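Local structure of vibralactone Cyclase (Boreostereum vibrans, 6KD0) at residues L66-I71 / N77-T82. The protein is an alpha/beta hydrolase-fold enzyme that catalyses a cyclization forming the fused bicyclic beta-lactone of vibralactone. Residues are numbered along the deposited sequence; the frame is centred on the assembly and turned at random.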
loop_
_atom_site.group_PDB
_atom_site.type_symbol
_atom_site.label_atom_id
_atom_site.label_comp_id
_atom_site.label_asym_id
_atom_site.label_seq_id
_atom_site.Cartn_x
_atom_site.Cartn_y
_atom_site.Cartn_z
ATOM N N LEU A 66 -12.212 -16.285 -8.038
ATOM C CA LEU A 66 -10.933 -16.250 -7.348
ATOM C C LEU A 66 -10.090 -17.417 -7.817
ATOM O O LEU A 66 -10.610 -18.514 -8.018
ATOM C CB LEU A 66 -11.114 -16.362 -5.833
ATOM C CG LEU A 66 -12.109 -15.394 -5.225
ATOM C CD1 LEU A 66 -12.272 -15.674 -3.738
ATOM C CD2 LEU A 66 -11.659 -13.973 -5.476
ATOM N N GLU A 67 -8.782 -17.196 -7.947
ATOM C CA GLU A 67 -7.853 -18.276 -8.240
ATOM C C GLU A 67 -6.643 -18.145 -7.326
ATOM O O GLU A 67 -6.007 -17.090 -7.286
ATOM C CB GLU A 67 -7.438 -18.254 -9.714
ATOM C CG GLU A 67 -6.572 -19.423 -10.119
ATOM C CD GLU A 67 -7.348 -20.520 -10.830
ATOM O OE1 GLU A 67 -7.776 -20.310 -11.991
ATOM O OE2 GLU A 67 -7.522 -21.601 -10.227
ATOM N N ASP A 68 -6.336 -19.198 -6.582
ATOM C CA ASP A 68 -5.193 -19.187 -5.682
ATOM C C ASP A 68 -4.039 -19.950 -6.303
ATOM O O ASP A 68 -4.232 -20.992 -6.934
ATOM C CB ASP A 68 -5.549 -19.790 -4.327
ATOM C CG ASP A 68 -6.440 -18.878 -3.508
ATOM O OD1 ASP A 68 -5.991 -17.777 -3.133
ATOM O OD2 ASP A 68 -7.609 -19.250 -3.271
ATOM N N TYR A 69 -2.836 -19.424 -6.109
ATOM C CA TYR A 69 -1.615 -19.996 -6.630
ATOM C C TYR A 69 -0.600 -20.107 -5.505
ATOM O O TYR A 69 -0.685 -19.420 -4.481
ATOM C CB TYR A 69 -1.029 -19.141 -7.753
ATOM C CG TYR A 69 -1.873 -19.057 -8.991
ATOM C CD1 TYR A 69 -2.848 -18.086 -9.114
ATOM C CD2 TYR A 69 -1.686 -19.942 -10.040
ATOM C CE1 TYR A 69 -3.612 -17.980 -10.257
ATOM C CE2 TYR A 69 -2.453 -19.863 -11.193
ATOM C CZ TYR A 69 -3.420 -18.879 -11.291
ATOM O OH TYR A 69 -4.194 -18.765 -12.416
ATOM N N TYR A 70 0.404 -20.935 -5.758
ATOM C CA TYR A 70 1.536 -21.143 -4.868
ATOM C C TYR A 70 2.778 -21.036 -5.744
ATOM O O TYR A 70 3.003 -21.910 -6.583
ATOM C CB TYR A 70 1.416 -22.518 -4.224
ATOM C CG TYR A 70 2.006 -22.666 -2.862
ATOM C CD1 TYR A 70 1.706 -21.768 -1.846
ATOM C CD2 TYR A 70 2.827 -23.752 -2.572
ATOM C CE1 TYR A 70 2.248 -21.925 -0.582
ATOM C CE2 TYR A 70 3.364 -23.929 -1.316
ATOM C CZ TYR A 70 3.081 -23.011 -0.324
ATOM O OH TYR A 70 3.627 -23.183 0.925
ATOM N N ILE A 71 3.547 -19.953 -5.609
ATOM C CA ILE A 71 4.630 -19.670 -6.560
ATOM C C ILE A 71 5.996 -19.752 -5.882
ATOM O O ILE A 71 6.097 -19.503 -4.677
ATOM C CB ILE A 71 4.433 -18.307 -7.251
ATOM C CG1 ILE A 71 4.694 -17.145 -6.285
ATOM C CG2 ILE A 71 3.036 -18.207 -7.859
ATOM C CD1 ILE A 71 4.783 -15.800 -6.977
ATOM N N ASN A 77 7.833 -21.237 -1.035
ATOM C CA ASN A 77 6.746 -20.880 -1.942
ATOM C C ASN A 77 5.896 -19.814 -1.268
ATOM O O ASN A 77 5.857 -19.725 -0.042
ATOM C CB ASN A 77 5.840 -22.075 -2.283
ATOM C CG ASN A 77 6.475 -23.078 -3.228
ATOM O OD1 ASN A 77 7.212 -22.722 -4.145
ATOM N ND2 ASN A 77 6.144 -24.352 -3.029
ATOM N N MET A 78 5.194 -19.023 -2.082
ATOM C CA MET A 78 4.403 -17.893 -1.623
ATOM C C MET A 78 2.995 -18.045 -2.174
ATOM O O MET A 78 2.827 -18.356 -3.357
ATOM C CB MET A 78 5.010 -16.551 -2.091
ATOM C CG MET A 78 4.126 -15.363 -1.792
ATOM S SD MET A 78 4.872 -13.736 -2.085
ATOM C CE MET A 78 5.079 -13.782 -3.870
ATOM N N HIS A 79 1.996 -17.856 -1.318
ATOM C CA HIS A 79 0.608 -17.841 -1.762
ATOM C C HIS A 79 0.281 -16.540 -2.490
ATOM O O HIS A 79 0.646 -15.448 -2.036
ATOM C CB HIS A 79 -0.327 -18.023 -0.566
ATOM C CG HIS A 79 -1.767 -17.765 -0.886
ATOM N ND1 HIS A 79 -2.543 -16.884 -0.165
ATOM C CD2 HIS A 79 -2.566 -18.263 -1.859
ATOM C CE1 HIS A 79 -3.766 -16.864 -0.671
ATOM N NE2 HIS A 79 -3.803 -17.684 -1.708
ATOM N N VAL A 80 -0.423 -16.666 -3.612
ATOM C CA VAL A 80 -0.866 -15.553 -4.434
ATOM C C VAL A 80 -2.352 -15.757 -4.697
ATOM O O VAL A 80 -2.776 -16.870 -5.014
ATOM C CB VAL A 80 -0.085 -15.514 -5.770
ATOM C CG1 VAL A 80 -0.690 -14.513 -6.707
ATOM C CG2 VAL A 80 1.395 -15.221 -5.531
ATOM N N ARG A 81 -3.151 -14.707 -4.557
ATOM C CA ARG A 81 -4.555 -14.791 -4.931
ATOM C C ARG A 81 -4.841 -13.814 -6.060
ATOM O O ARG A 81 -4.398 -12.658 -6.024
ATOM C CB ARG A 81 -5.465 -14.509 -3.736
ATOM C CG ARG A 81 -6.941 -14.330 -4.117
ATOM C CD ARG A 81 -7.848 -14.431 -2.883
ATOM N NE ARG A 81 -8.037 -15.815 -2.473
ATOM C CZ ARG A 81 -8.977 -16.236 -1.635
ATOM N NH1 ARG A 81 -9.833 -15.379 -1.097
ATOM N NH2 ARG A 81 -9.056 -17.525 -1.340
ATOM N N THR A 82 -5.607 -14.273 -7.054
ATOM C CA THR A 82 -6.024 -13.456 -8.180
ATOM C C THR A 82 -7.542 -13.331 -8.167
ATOM O O THR A 82 -8.262 -14.275 -7.801
ATOM C CB THR A 82 -5.537 -14.034 -9.525
ATOM O OG1 THR A 82 -6.157 -15.308 -9.765
ATOM C CG2 THR A 82 -4.026 -14.215 -9.515
#
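Asp68 meets Arg81 and His79 together on one face of an antiparallel hairpin. Arg81 comes side-on: its NE bonds Asp68 OD1 at 2.9 Å and its NH2 reaches Asp68 OD2 at 3.0 Å, a two-nitrogen salt bridge on the syn side of the carboxylate. The bend in the arginine chain at chi3 (-78°) turns the guanidinium edge to the acid. His79 NE2 bonds the same OD1 at 2.6 Å, almost in its own ring plane but from above the carboxylate plane. Leu66 CD1 lies over one guanidinium face, 3.6 Å from Arg81 NH1. On the same face of the sheet as Asp68, the Tyr70 ring has Asn77 CB over it, 3.5 Å from the ring centroid, a CH-pi contact.

On the face of Ile71, Met78 and Val80 the contact is apolar. Ile71 CD1 touches Met78 CE and Val80 CG2; Ile71 and Val80 also touch Trp155 of helix 144-158. Thr82 OG1 bonds Glu67 O at 3.1 Å, beside the Thr82 N bond to that oxygen, and lies at the edge of the Tyr69 ring.

With an alanine in place of Arg81, Asp68 would probably lose both arginine bonds and Asp115 this ion pair. The hairpin forms the outer edge of the alpha/beta hydrolase sheet. His79 ND1 also bonds Asp133, so a histidine between two carboxylates may favour its protonated form. The charges would then help hold strand 64-73 to strand 76-85, and that strand to the end of strand 128-132.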